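33 kDa chaperonin (Thermotoga maritima, PDB 1VQ0) probably acts as a redox-regulated, zinc-binding molecular chaperone that keeps thermally unfolding and oxidatively damaged proteins from aggregating irreversibly. Local coordinates at residues 71-76 against 84-89; 27-32 against 55-60; 122-127 against 138-143. All blocks are in the same frame, centred on the assembly; numbering follows the deposited sequence.

Contact 1: 71-76 against 84-89; sequences RWTLDI and RVVAQS. With EDO (1,2-ethanediol), chain F.
An antiparallel beta hairpin, made by strands 71-78 and 84-90 in the large mixed sheet, pairs W72 with S89, L74 with A87 and I76 with V85, each through two backbone hydrogen bonds. T73-Q88 and D75-V86 are the non-hydrogen-bonded pairs between them. The six side chains of the bonded pairs share one face, on which V85 and A87 pack on helix 46-62, S89 OG bonds to A59 O, and L74 lies on L125. W72 NE1 donates to O1 of a 1,2-ethanediol, probably from the crystallisation liquor, at 3.0 Å near the ring plane. The other face, with T73, D75, V86 and Q88, carries most of the polar contacts. R84, extended from CG to NE, grips D75 side-on: NE meets OD1 at 2.9 Å and NH2 meets OD2 at 2.7 Å, both on the syn side. R126 adds a second salt bridge to OD2, so two arginines share this buried carboxylate. R71 salt-bridges D244 with NH2, while one water accepts from R71 NH1 and Q88 NE2. Q88 OE1 takes a bond from R96. With CG anti to the backbone N (chi1 -174°), Q88 lays its amide across T73; NE2 donates to T73 OG1 at 2.8 Å, almost straight (178°) and in the amide plane.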
ATOM      1  N   ARG A  71      -4.830  14.738   4.518  1.00 33.09           N
ATOM      2  CA  ARG A  71      -5.954  14.100   3.827  1.00 33.83           C
ATOM      3  C   ARG A  71      -5.832  12.575   3.925  1.00 32.76           C
ATOM      4  O   ARG A  71      -4.813  12.009   3.562  1.00 32.10           O
ATOM      5  CB  ARG A  71      -6.004  14.467   2.339  1.00 35.36           C
ATOM      6  CG  ARG A  71      -6.187  15.904   2.071  1.00 40.10           C
ATOM      7  CD  ARG A  71      -5.991  16.260   0.642  1.00 45.35           C
ATOM      8  NE  ARG A  71      -6.313  17.675   0.459  1.00 52.08           N
ATOM      9  CZ  ARG A  71      -6.409  18.270  -0.713  1.00 52.97           C
ATOM     10  NH1 ARG A  71      -6.161  17.570  -1.817  1.00 55.99           N
ATOM     11  NH2 ARG A  71      -6.725  19.562  -0.781  1.00 50.76           N
ATOM     12  N   TRP A  72      -6.920  11.942   4.369  1.00 33.08           N
ATOM     13  CA  TRP A  72      -7.047  10.519   4.590  1.00 30.48           C
ATOM     14  C   TRP A  72      -8.049  10.013   3.598  1.00 30.47           C
ATOM     15  O   TRP A  72      -9.159  10.486   3.601  1.00 31.90           O
ATOM     16  CB  TRP A  72      -7.534  10.331   5.982  1.00 29.43           C
ATOM     17  CG  TRP A  72      -7.541   8.985   6.517  1.00 31.29           C
ATOM     18  CD1 TRP A  72      -6.585   8.435   7.331  1.00 30.65           C
ATOM     19  CD2 TRP A  72      -8.541   7.976   6.314  1.00 30.16           C
ATOM     20  NE1 TRP A  72      -6.941   7.142   7.656  1.00 28.88           N
ATOM     21  CE2 TRP A  72      -8.137   6.840   7.033  1.00 34.37           C
ATOM     22  CE3 TRP A  72      -9.782   7.939   5.642  1.00 33.48           C
ATOM     23  CZ2 TRP A  72      -8.927   5.686   7.106  1.00 34.88           C
ATOM     24  CZ3 TRP A  72     -10.520   6.802   5.679  1.00 33.12           C
ATOM     25  CH2 TRP A  72     -10.116   5.697   6.439  1.00 34.15           C
ATOM     26  N   THR A  73      -7.663   9.061   2.728  1.00 30.10           N
ATOM     27  CA  THR A  73      -8.544   8.567   1.664  1.00 30.23           C
ATOM     28  C   THR A  73      -8.766   7.050   1.767  1.00 32.19           C
ATOM     29  O   THR A  73      -7.805   6.242   1.745  1.00 31.29           O
ATOM     30  CB  THR A  73      -7.962   8.862   0.293  1.00 31.06           C
ATOM     31  OG1 THR A  73      -7.660  10.256   0.152  1.00 30.12           O
ATOM     32  CG2 THR A  73      -8.940   8.525  -0.843  1.00 30.39           C
ATOM     33  N   LEU A  74     -10.043   6.662   1.806  1.00 32.89           N
ATOM     34  CA  LEU A  74     -10.466   5.250   1.668  1.00 32.51           C
ATOM     35  C   LEU A  74     -10.814   4.981   0.224  1.00 33.36           C
ATOM     36  O   LEU A  74     -11.683   5.593  -0.320  1.00 32.34           O
ATOM     37  CB  LEU A  74     -11.695   5.013   2.486  1.00 33.08           C
ATOM     38  CG  LEU A  74     -12.496   3.748   2.459  1.00 34.40           C
ATOM     39  CD1 LEU A  74     -11.468   2.706   2.977  1.00 35.84           C
ATOM     40  CD2 LEU A  74     -13.631   3.934   3.429  1.00 36.19           C
ATOM     41  N   ASP A  75     -10.097   4.044  -0.367  1.00 32.92           N
ATOM     42  CA  ASP A  75     -10.267   3.626  -1.738  1.00 31.93           C
ATOM     43  C   ASP A  75     -10.525   2.080  -1.777  1.00 31.06           C
ATOM     44  O   ASP A  75      -9.633   1.270  -1.577  1.00 29.91           O
ATOM     45  CB  ASP A  75      -8.999   3.984  -2.511  1.00 30.66           C
ATOM     46  CG  ASP A  75      -9.042   3.533  -3.915  1.00 36.10           C
ATOM     47  OD1 ASP A  75     -10.129   3.265  -4.404  1.00 34.36           O
ATOM     48  OD2 ASP A  75      -8.032   3.419  -4.624  1.00 40.11           O
ATOM     49  N   ILE A  76     -11.783   1.732  -1.919  1.00 30.50           N
ATOM     50  CA  ILE A  76     -12.245   0.376  -2.101  1.00 31.48           C
ATOM     51  C   ILE A  76     -12.476   0.088  -3.616  1.00 31.81           C
ATOM     52  O   ILE A  76     -13.169   0.777  -4.308  1.00 29.01           O
ATOM     53  CB  ILE A  76     -13.484   0.135  -1.301  1.00 30.85           C
ATOM     54  CG1 ILE A  76     -13.158   0.254   0.201  1.00 34.13           C
ATOM     55  CG2 ILE A  76     -14.048  -1.249  -1.608  1.00 28.59           C
ATOM     56  CD1 ILE A  76     -14.375   0.353   1.021  1.00 34.64           C
ATOM     57  N   ARG A  84     -15.748   0.944  -7.914  1.00 36.72           N
ATOM     58  CA  ARG A  84     -14.869   1.720  -7.060  1.00 37.09           C
ATOM     59  C   ARG A  84     -15.636   2.690  -6.161  1.00 35.59           C
ATOM     60  O   ARG A  84     -16.603   3.305  -6.593  1.00 33.65           O
ATOM     61  CB  ARG A  84     -13.862   2.549  -7.889  1.00 37.03           C
ATOM     62  CG  ARG A  84     -12.553   2.733  -7.117  1.00 41.60           C
ATOM     63  CD  ARG A  84     -11.462   3.201  -7.957  1.00 43.16           C
ATOM     64  NE  ARG A  84     -10.155   3.254  -7.293  1.00 44.08           N
ATOM     65  CZ  ARG A  84      -9.017   3.524  -7.958  1.00 43.63           C
ATOM     66  NH1 ARG A  84      -9.030   3.758  -9.256  1.00 46.79           N
ATOM     67  NH2 ARG A  84      -7.861   3.573  -7.361  1.00 41.94           N
ATOM     68  N   VAL A  85     -15.180   2.765  -4.910  1.00 34.54           N
ATOM     69  CA  VAL A  85     -15.719   3.640  -3.891  1.00 34.17           C
ATOM     70  C   VAL A  85     -14.572   4.354  -3.194  1.00 35.19           C
ATOM     71  O   VAL A  85     -13.695   3.701  -2.602  1.00 33.75           O
ATOM     72  CB  VAL A  85     -16.502   2.844  -2.828  1.00 33.99           C
ATOM     73  CG1 VAL A  85     -17.215   3.768  -1.909  1.00 35.21           C
ATOM     74  CG2 VAL A  85     -17.474   1.919  -3.465  1.00 37.01           C
ATOM     75  N   VAL A  86     -14.609   5.693  -3.234  1.00 34.29           N
ATOM     76  CA  VAL A  86     -13.527   6.540  -2.737  1.00 33.83           C
ATOM     77  C   VAL A  86     -14.092   7.615  -1.778  1.00 34.00           C
ATOM     78  O   VAL A  86     -15.025   8.358  -2.113  1.00 33.56           O
ATOM     79  CB  VAL A  86     -12.781   7.248  -3.917  1.00 33.67           C
ATOM     80  CG1 VAL A  86     -11.654   8.095  -3.418  1.00 32.93           C
ATOM     81  CG2 VAL A  86     -12.211   6.259  -4.858  1.00 33.76           C
ATOM     82  N   ALA A  87     -13.586   7.647  -0.562  1.00 32.84           N
ATOM     83  CA  ALA A  87     -14.000   8.666   0.372  1.00 31.59           C
ATOM     84  C   ALA A  87     -12.818   9.269   1.039  1.00 32.54           C
ATOM     85  O   ALA A  87     -12.007   8.538   1.603  1.00 34.38           O
ATOM     86  CB  ALA A  87     -14.981   8.124   1.375  1.00 29.72           C
ATOM     87  N   GLN A  88     -12.713  10.604   0.944  1.00 33.43           N
ATOM     88  CA  GLN A  88     -11.633  11.352   1.582  1.00 32.98           C
ATOM     89  C   GLN A  88     -12.154  12.239   2.715  1.00 33.03           C
ATOM     90  O   GLN A  88     -13.169  12.870   2.562  1.00 33.91           O
ATOM     91  CB  GLN A  88     -10.973  12.195   0.559  1.00 31.25           C
ATOM     92  CG  GLN A  88      -9.747  12.930   1.046  1.00 30.98           C
ATOM     93  CD  GLN A  88      -9.043  13.579  -0.090  1.00 32.04           C
ATOM     94  OE1 GLN A  88      -9.306  14.737  -0.407  1.00 37.18           O
ATOM     95  NE2 GLN A  88      -8.122  12.864  -0.700  1.00 31.28           N
ATOM     96  N   SER A  89     -11.455  12.234   3.837  1.00 33.18           N
ATOM     97  CA  SER A  89     -11.626  13.161   4.948  1.00 32.24           C
ATOM     98  C   SER A  89     -10.332  13.943   5.268  1.00 33.05           C
ATOM     99  O   SER A  89      -9.240  13.576   4.842  1.00 33.50           O
ATOM    100  CB  SER A  89     -12.057  12.415   6.192  1.00 32.52           C
ATOM    101  OG  SER A  89     -11.034  11.549   6.634  1.00 31.34           O
TER
HETATM  102  C1  EDO F 303      -5.796   7.214  10.630  1.00 34.69           C
HETATM  103  O1  EDO F 303      -5.421   6.031   9.954  1.00 35.39           O
HETATM  104  C2  EDO F 303      -5.148   7.487  11.988  1.00 36.52           C
HETATM  105  O2  EDO F 303      -5.276   6.420  12.954  1.00 37.35           O
HETATM  106  O   HOH W   1      -6.355  14.645  -2.763  1.00 24.26           O

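Contact 2: 27-32 against 55-60; sequences SIVRMR and ALIGAA
A helix-on-sheet layer in the buried core brings V29, near the end of strand 24-30, and M31, just after it, against L56, I57 and A60 of helix 46-62. The segments meet mainly through apolar side chains, with M31 also touching the helix backbone, and all five touching residues are buried.

In the aliphatic part, V29 sends its two methyls to successive turns of the helix. CG1 touches I57 CG2 at 3.9 Å, and CG2 lies more loosely by A60 CB, 4.5 Å away. V29 also touches I14 of the neighbouring strand 13-19.

The thioether part belongs to M31, which occupies the N-cap position of helix 32-42. Its CG sits between the backbone N and the carbonyl carbon (chi1 57°), and the chain then runs straight to SD, reaching across to the helix before bending at chi3 (-86°). M31 CG and SD both lie 4.0 Å from I57 CG1, which they cross at a slant, and SD also approaches I57 CA. The bend turns CE over the helix backbone, 3.9 Å from L56 O and 4.1 Å from L56 CB. The CE contact with L56 O, which accepts from A60 N within the helix, is van der Waals.

On another side of the helix, A55, L56 and A59 pack on A87 of strand 84-90, so the helix packs on two parts of the same sheet. The small A60 side chain lets the sulfur in close: M31 SD lies 3.5 Å from A60 CB.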
ATOM      1  N   SER A  27     -15.383   7.755  18.569  1.00 30.86           N
ATOM      2  CA  SER A  27     -15.853   8.669  17.531  1.00 32.35           C
ATOM      3  C   SER A  27     -17.295   8.246  17.320  1.00 31.32           C
ATOM      4  O   SER A  27     -17.548   7.044  17.195  1.00 28.75           O
ATOM      5  CB  SER A  27     -15.115   8.312  16.204  1.00 32.58           C
ATOM      6  OG  SER A  27     -14.942   9.442  15.461  1.00 44.96           O
ATOM      7  N   ILE A  28     -18.227   9.188  17.233  1.00 31.58           N
ATOM      8  CA  ILE A  28     -19.615   8.883  16.822  1.00 31.50           C
ATOM      9  C   ILE A  28     -20.162  10.083  16.038  1.00 30.93           C
ATOM     10  O   ILE A  28     -19.924  11.247  16.375  1.00 29.45           O
ATOM     11  CB  ILE A  28     -20.523   8.537  18.043  1.00 31.81           C
ATOM     12  CG1 ILE A  28     -21.919   8.106  17.613  1.00 30.53           C
ATOM     13  CG2 ILE A  28     -20.660   9.756  18.988  1.00 33.08           C
ATOM     14  CD1 ILE A  28     -22.691   7.301  18.687  1.00 29.66           C
ATOM     15  N   VAL A  29     -20.848   9.795  14.958  1.00 30.92           N
ATOM     16  CA  VAL A  29     -21.135  10.843  13.947  1.00 30.74           C
ATOM     17  C   VAL A  29     -22.577  10.693  13.486  1.00 30.53           C
ATOM     18  O   VAL A  29     -23.078   9.583  13.338  1.00 29.91           O
ATOM     19  CB  VAL A  29     -20.115  10.852  12.766  1.00 31.04           C
ATOM     20  CG1 VAL A  29     -20.315   9.675  11.791  1.00 32.67           C
ATOM     21  CG2 VAL A  29     -20.154  12.184  12.019  1.00 31.18           C
ATOM     22  N   ARG A  30     -23.249  11.822  13.369  1.00 29.71           N
ATOM     23  CA  ARG A  30     -24.530  11.904  12.692  1.00 31.61           C
ATOM     24  C   ARG A  30     -24.345  12.876  11.532  1.00 30.12           C
ATOM     25  O   ARG A  30     -24.066  14.069  11.736  1.00 27.54           O
ATOM     26  CB  ARG A  30     -25.599  12.464  13.622  1.00 32.32           C
ATOM     27  CG  ARG A  30     -26.021  11.516  14.735  1.00 39.54           C
ATOM     28  CD  ARG A  30     -27.243  10.707  14.422  1.00 47.17           C
ATOM     29  NE  ARG A  30     -28.431  11.255  15.069  1.00 52.64           N
ATOM     30  CZ  ARG A  30     -29.683  11.147  14.633  1.00 56.66           C
ATOM     31  NH1 ARG A  30     -29.976  10.522  13.495  1.00 53.98           N
ATOM     32  NH2 ARG A  30     -30.655  11.738  15.337  1.00 59.45           N
ATOM     33  N   MET A  31     -24.541  12.381  10.336  1.00 27.48           N
ATOM     34  CA  MET A  31     -24.226  13.171   9.185  1.00 30.03           C
ATOM     35  C   MET A  31     -25.109  12.944   7.944  1.00 30.98           C
ATOM     36  O   MET A  31     -24.608  12.962   6.813  1.00 30.43           O
ATOM     37  CB  MET A  31     -22.732  12.990   8.858  1.00 29.76           C
ATOM     38  CG  MET A  31     -22.257  11.516   8.613  1.00 30.07           C
ATOM     39  SD  MET A  31     -20.486  11.424   8.342  1.00 34.05           S
ATOM     40  CE  MET A  31     -20.489  11.740   6.651  1.00 24.90           C
ATOM     41  N   ARG A  32     -26.408  12.795   8.166  1.00 33.28           N
ATOM     42  CA  ARG A  32     -27.349  12.695   7.066  1.00 36.02           C
ATOM     43  C   ARG A  32     -27.248  13.835   6.058  1.00 35.92           C
ATOM     44  O   ARG A  32     -27.333  13.583   4.836  1.00 37.26           O
ATOM     45  CB  ARG A  32     -28.782  12.462   7.529  1.00 36.89           C
ATOM     46  CG  ARG A  32     -29.502  13.579   8.057  1.00 41.05           C
ATOM     47  CD  ARG A  32     -30.981  13.307   8.103  1.00 41.45           C
ATOM     48  NE  ARG A  32     -31.725  14.452   8.606  1.00 45.60           N
ATOM     49  CZ  ARG A  32     -32.998  14.417   8.975  1.00 48.58           C
ATOM     50  NH1 ARG A  32     -33.720  13.298   8.903  1.00 50.71           N
ATOM     51  NH2 ARG A  32     -33.564  15.512   9.427  1.00 52.20           N
ATOM     52  N   ALA A  55     -18.962   4.742   3.279  1.00 32.03           N
ATOM     53  CA  ALA A  55     -17.577   5.056   3.078  1.00 31.96           C
ATOM     54  C   ALA A  55     -17.230   6.474   3.615  1.00 33.08           C
ATOM     55  O   ALA A  55     -16.230   6.607   4.347  1.00 31.51           O
ATOM     56  CB  ALA A  55     -17.189   4.908   1.645  1.00 31.39           C
ATOM     57  N   LEU A  56     -18.099   7.466   3.297  1.00 30.65           N
ATOM     58  CA  LEU A  56     -18.022   8.830   3.841  1.00 31.16           C
ATOM     59  C   LEU A  56     -18.098   8.827   5.369  1.00 31.56           C
ATOM     60  O   LEU A  56     -17.356   9.518   6.016  1.00 30.41           O
ATOM     61  CB  LEU A  56     -19.138   9.736   3.286  1.00 30.05           C
ATOM     62  CG  LEU A  56     -19.082  10.021   1.799  1.00 33.21           C
ATOM     63  CD1 LEU A  56     -20.329  10.774   1.245  1.00 27.99           C
ATOM     64  CD2 LEU A  56     -17.799  10.826   1.532  1.00 31.95           C
ATOM     65  N   ILE A  57     -19.005   8.045   5.932  1.00 30.78           N
ATOM     66  CA  ILE A  57     -19.096   7.931   7.409  1.00 30.88           C
ATOM     67  C   ILE A  57     -17.749   7.413   7.967  1.00 32.26           C
ATOM     68  O   ILE A  57     -17.178   8.008   8.866  1.00 31.77           O
ATOM     69  CB  ILE A  57     -20.268   7.032   7.821  1.00 29.32           C
ATOM     70  CG1 ILE A  57     -21.596   7.717   7.421  1.00 29.72           C
ATOM     71  CG2 ILE A  57     -20.256   6.717   9.325  1.00 30.29           C
ATOM     72  CD1 ILE A  57     -22.780   6.750   7.263  1.00 24.93           C
ATOM     73  N   GLY A  58     -17.267   6.315   7.395  1.00 33.43           N
ATOM     74  CA  GLY A  58     -15.940   5.754   7.700  1.00 32.90           C
ATOM     75  C   GLY A  58     -14.863   6.806   7.749  1.00 33.82           C
ATOM     76  O   GLY A  58     -14.224   6.981   8.768  1.00 33.95           O
ATOM     77  N   ALA A  59     -14.662   7.499   6.636  1.00 35.07           N
ATOM     78  CA  ALA A  59     -13.728   8.622   6.566  1.00 34.49           C
ATOM     79  C   ALA A  59     -13.941   9.716   7.686  1.00 34.80           C
ATOM     80  O   ALA A  59     -12.976  10.189   8.311  1.00 36.42           O
ATOM     81  CB  ALA A  59     -13.747   9.224   5.164  1.00 32.76           C
ATOM     82  N   ALA A  60     -15.194  10.092   7.916  1.00 32.03           N
ATOM     83  CA  ALA A  60     -15.542  11.058   8.950  1.00 32.10           C
ATOM     84  C   ALA A  60     -15.159  10.603  10.329  1.00 32.01           C
ATOM     85  O   ALA A  60     -14.703  11.390  11.123  1.00 30.03           O
ATOM     86  CB  ALA A  60     -16.993  11.337   8.943  1.00 30.90           C
TER

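Contact 3: 122-127 against 138-143; sequences QGVLRV and VSQVPL
The antiparallel hairpin of strands 123-130 and 137-142 lies at the edge of this chain's sheet, and its two faces differ in burial. The buried side, with L125, V127 and V141, is mostly apolar. L125 and V141, a hydrogen-bonded pair, point the same way, with L125 CD2 4.2 Å from V141 CG2. L143 closes the end: its N donates to G123 O at 3.1 Å, its CD1 lies against the G123 backbone, and its CD2 reaches L125 CB at 3.9 Å. Helix 149-160 covers this face, and S139 OG bonds there to S159 OG.

The opposite face, with V124, R126 and Q140, is partly exposed. R126 and Q140 run side by side, R126 CG 3.8 Å from Q140 CB, while V124 packs on the amide with CG1 3.6 Å from Q140 NE2. R126 also turns NH2 to E77 and D75, which should anchor its guanidinium. Along the outer edge of strand 137-142, V138, S139 and Q140 pair with an antiparallel strand of the second subunit, so the sheet continues through the dimer. A bend at chi3 (-70°) brings the R126 guanidinium edge to Q140, the planes 65° apart; NH1 donates to OE1 at 3.1 Å from above the amide's carbonyl plane, 55° out of it.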
ATOM      1  N   GLN A 122     -15.664  -8.703  -5.171  1.00 32.40           N
ATOM      2  CA  GLN A 122     -14.356  -9.191  -4.762  1.00 33.57           C
ATOM      3  C   GLN A 122     -13.359  -8.098  -5.016  1.00 32.24           C
ATOM      4  O   GLN A 122     -13.301  -7.567  -6.122  1.00 32.30           O
ATOM      5  CB  GLN A 122     -13.907 -10.380  -5.627  1.00 33.72           C
ATOM      6  CG  GLN A 122     -14.706 -11.646  -5.507  1.00 41.15           C
ATOM      7  CD  GLN A 122     -15.042 -11.934  -4.102  1.00 47.20           C
ATOM      8  OE1 GLN A 122     -14.159 -12.292  -3.314  1.00 53.58           O
ATOM      9  NE2 GLN A 122     -16.307 -11.711  -3.742  1.00 50.57           N
ATOM     10  N   GLY A 123     -12.536  -7.810  -4.032  1.00 29.79           N
ATOM     11  CA  GLY A 123     -11.563  -6.767  -4.171  1.00 32.08           C
ATOM     12  C   GLY A 123     -10.812  -6.392  -2.914  1.00 32.17           C
ATOM     13  O   GLY A 123     -10.613  -7.213  -2.026  1.00 31.70           O
ATOM     14  N   VAL A 124     -10.370  -5.141  -2.875  1.00 32.21           N
ATOM     15  CA  VAL A 124      -9.368  -4.687  -1.904  1.00 32.45           C
ATOM     16  C   VAL A 124      -9.776  -3.327  -1.287  1.00 32.62           C
ATOM     17  O   VAL A 124     -10.566  -2.566  -1.840  1.00 33.05           O
ATOM     18  CB  VAL A 124      -7.920  -4.530  -2.569  1.00 29.89           C
ATOM     19  CG1 VAL A 124      -7.518  -5.738  -3.226  1.00 29.54           C
ATOM     20  CG2 VAL A 124      -7.835  -3.378  -3.569  1.00 29.08           C
ATOM     21  N   LEU A 125      -9.199  -3.051  -0.129  1.00 32.50           N
ATOM     22  CA  LEU A 125      -9.339  -1.766   0.502  1.00 33.10           C
ATOM     23  C   LEU A 125      -7.962  -1.124   0.699  1.00 32.64           C
ATOM     24  O   LEU A 125      -7.060  -1.755   1.172  1.00 32.15           O
ATOM     25  CB  LEU A 125     -10.076  -1.934   1.817  1.00 33.88           C
ATOM     26  CG  LEU A 125     -10.278  -0.720   2.731  1.00 34.71           C
ATOM     27  CD1 LEU A 125     -11.384  -1.042   3.758  1.00 38.32           C
ATOM     28  CD2 LEU A 125      -9.041  -0.400   3.455  1.00 32.92           C
ATOM     29  N   ARG A 126      -7.858   0.126   0.262  1.00 34.50           N
ATOM     30  CA  ARG A 126      -6.701   1.005   0.373  1.00 34.57           C
ATOM     31  C   ARG A 126      -6.994   2.193   1.266  1.00 33.67           C
ATOM     32  O   ARG A 126      -8.067   2.742   1.200  1.00 33.08           O
ATOM     33  CB  ARG A 126      -6.278   1.558  -1.010  1.00 33.05           C
ATOM     34  CG  ARG A 126      -5.544   0.593  -1.774  1.00 41.05           C
ATOM     35  CD  ARG A 126      -4.952   1.037  -3.094  1.00 46.07           C
ATOM     36  NE  ARG A 126      -6.006   1.248  -4.026  1.00 49.50           N
ATOM     37  CZ  ARG A 126      -6.456   0.399  -4.920  1.00 44.32           C
ATOM     38  NH1 ARG A 126      -5.933  -0.776  -5.085  1.00 41.56           N
ATOM     39  NH2 ARG A 126      -7.443   0.784  -5.699  1.00 37.82           N
ATOM     40  N   VAL A 127      -6.013   2.551   2.088  1.00 32.35           N
ATOM     41  CA  VAL A 127      -5.993   3.804   2.846  1.00 32.40           C
ATOM     42  C   VAL A 127      -4.733   4.585   2.493  1.00 32.29           C
ATOM     43  O   VAL A 127      -3.599   4.090   2.653  1.00 31.74           O
ATOM     44  CB  VAL A 127      -6.175   3.588   4.331  1.00 31.51           C
ATOM     45  CG1 VAL A 127      -6.009   4.913   5.138  1.00 31.01           C
ATOM     46  CG2 VAL A 127      -7.550   2.947   4.558  1.00 33.07           C
ATOM     47  N   VAL A 138       0.551   4.615   1.784  1.00 31.76           N
ATOM     48  CA  VAL A 138      -0.570   3.826   1.240  1.00 33.15           C
ATOM     49  C   VAL A 138      -0.498   2.398   1.792  1.00 34.59           C
ATOM     50  O   VAL A 138       0.563   1.765   1.798  1.00 33.98           O
ATOM     51  CB  VAL A 138      -0.584   3.671  -0.299  1.00 32.43           C
ATOM     52  CG1 VAL A 138      -1.896   3.001  -0.755  1.00 31.66           C
ATOM     53  CG2 VAL A 138      -0.317   4.961  -1.042  1.00 30.55           C
ATOM     54  N   SER A 139      -1.646   1.887   2.212  1.00 35.00           N
ATOM     55  CA  SER A 139      -1.723   0.565   2.748  1.00 35.92           C
ATOM     56  C   SER A 139      -2.926  -0.110   2.143  1.00 34.26           C
ATOM     57  O   SER A 139      -3.983   0.460   2.121  1.00 36.75           O
ATOM     58  CB  SER A 139      -1.694   0.648   4.292  1.00 36.09           C
ATOM     59  OG  SER A 139      -1.974  -0.619   4.880  1.00 45.63           O
ATOM     60  N   GLN A 140      -2.735  -1.324   1.610  1.00 33.44           N
ATOM     61  CA  GLN A 140      -3.754  -2.134   0.940  1.00 31.02           C
ATOM     62  C   GLN A 140      -3.952  -3.501   1.592  1.00 31.58           C
ATOM     63  O   GLN A 140      -3.020  -4.212   1.895  1.00 30.78           O
ATOM     64  CB  GLN A 140      -3.434  -2.313  -0.540  1.00 30.05           C
ATOM     65  CG  GLN A 140      -4.514  -3.087  -1.299  1.00 29.82           C
ATOM     66  CD  GLN A 140      -4.151  -3.394  -2.744  1.00 32.27           C
ATOM     67  OE1 GLN A 140      -3.861  -2.470  -3.485  1.00 36.17           O
ATOM     68  NE2 GLN A 140      -4.112  -4.694  -3.131  1.00 29.10           N
ATOM     69  N   VAL A 141      -5.209  -3.832   1.845  1.00 31.55           N
ATOM     70  CA  VAL A 141      -5.583  -5.103   2.447  1.00 31.20           C
ATOM     71  C   VAL A 141      -6.724  -5.729   1.627  1.00 29.95           C
ATOM     72  O   VAL A 141      -7.495  -5.002   1.023  1.00 28.51           O
ATOM     73  CB  VAL A 141      -5.956  -4.943   3.959  1.00 32.11           C
ATOM     74  CG1 VAL A 141      -4.788  -4.427   4.771  1.00 30.75           C
ATOM     75  CG2 VAL A 141      -7.207  -4.107   4.160  1.00 27.63           C
ATOM     76  N   PRO A 142      -6.861  -7.051   1.649  1.00 28.56           N
ATOM     77  CA  PRO A 142      -7.973  -7.670   1.018  1.00 29.37           C
ATOM     78  C   PRO A 142      -9.250  -7.363   1.783  1.00 29.97           C
ATOM     79  O   PRO A 142      -9.179  -7.094   2.976  1.00 29.33           O
ATOM     80  CB  PRO A 142      -7.633  -9.164   1.001  1.00 30.69           C
ATOM     81  CG  PRO A 142      -6.508  -9.331   2.030  1.00 28.47           C
ATOM     82  CD  PRO A 142      -6.002  -7.994   2.342  1.00 28.23           C
ATOM     83  N   LEU A 143     -10.384  -7.321   1.068  1.00 30.82           N
ATOM     84  CA  LEU A 143     -11.665  -7.056   1.735  1.00 31.62           C
ATOM     85  C   LEU A 143     -11.973  -8.277   2.573  1.00 31.99           C
ATOM     86  O   LEU A 143     -11.587  -9.366   2.240  1.00 30.91           O
ATOM     87  CB  LEU A 143     -12.777  -6.790   0.737  1.00 31.11           C
ATOM     88  CG  LEU A 143     -12.743  -5.499  -0.014  1.00 29.78           C
ATOM     89  CD1 LEU A 143     -13.823  -5.578  -1.200  1.00 30.25           C
ATOM     90  CD2 LEU A 143     -13.015  -4.280   0.916  1.00 27.16           C
TER

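How the contacts relate
Along the chain the contacts come in series: contact 2 closes before contact 1 opens, and contact 3 follows. All reach the large mixed sheet. Contacts 1 and 3 are hairpins with neighbouring inner strands, 71-78 and 123-130; their centres lie about 11 Å apart, and W72 and L74 pack on V127 and L125. The centres of contacts 1 and 2 lie about 13 Å apart, and helix 46-62 joins them by packing on both strand 24-30 and strand 84-90. Contacts 2 and 3 are about 20 Å apart between centres and do not touch. Contacts 1 and 2 thus lie in the buried interior, and contact 3 at the sheet edge where the second subunit extends it.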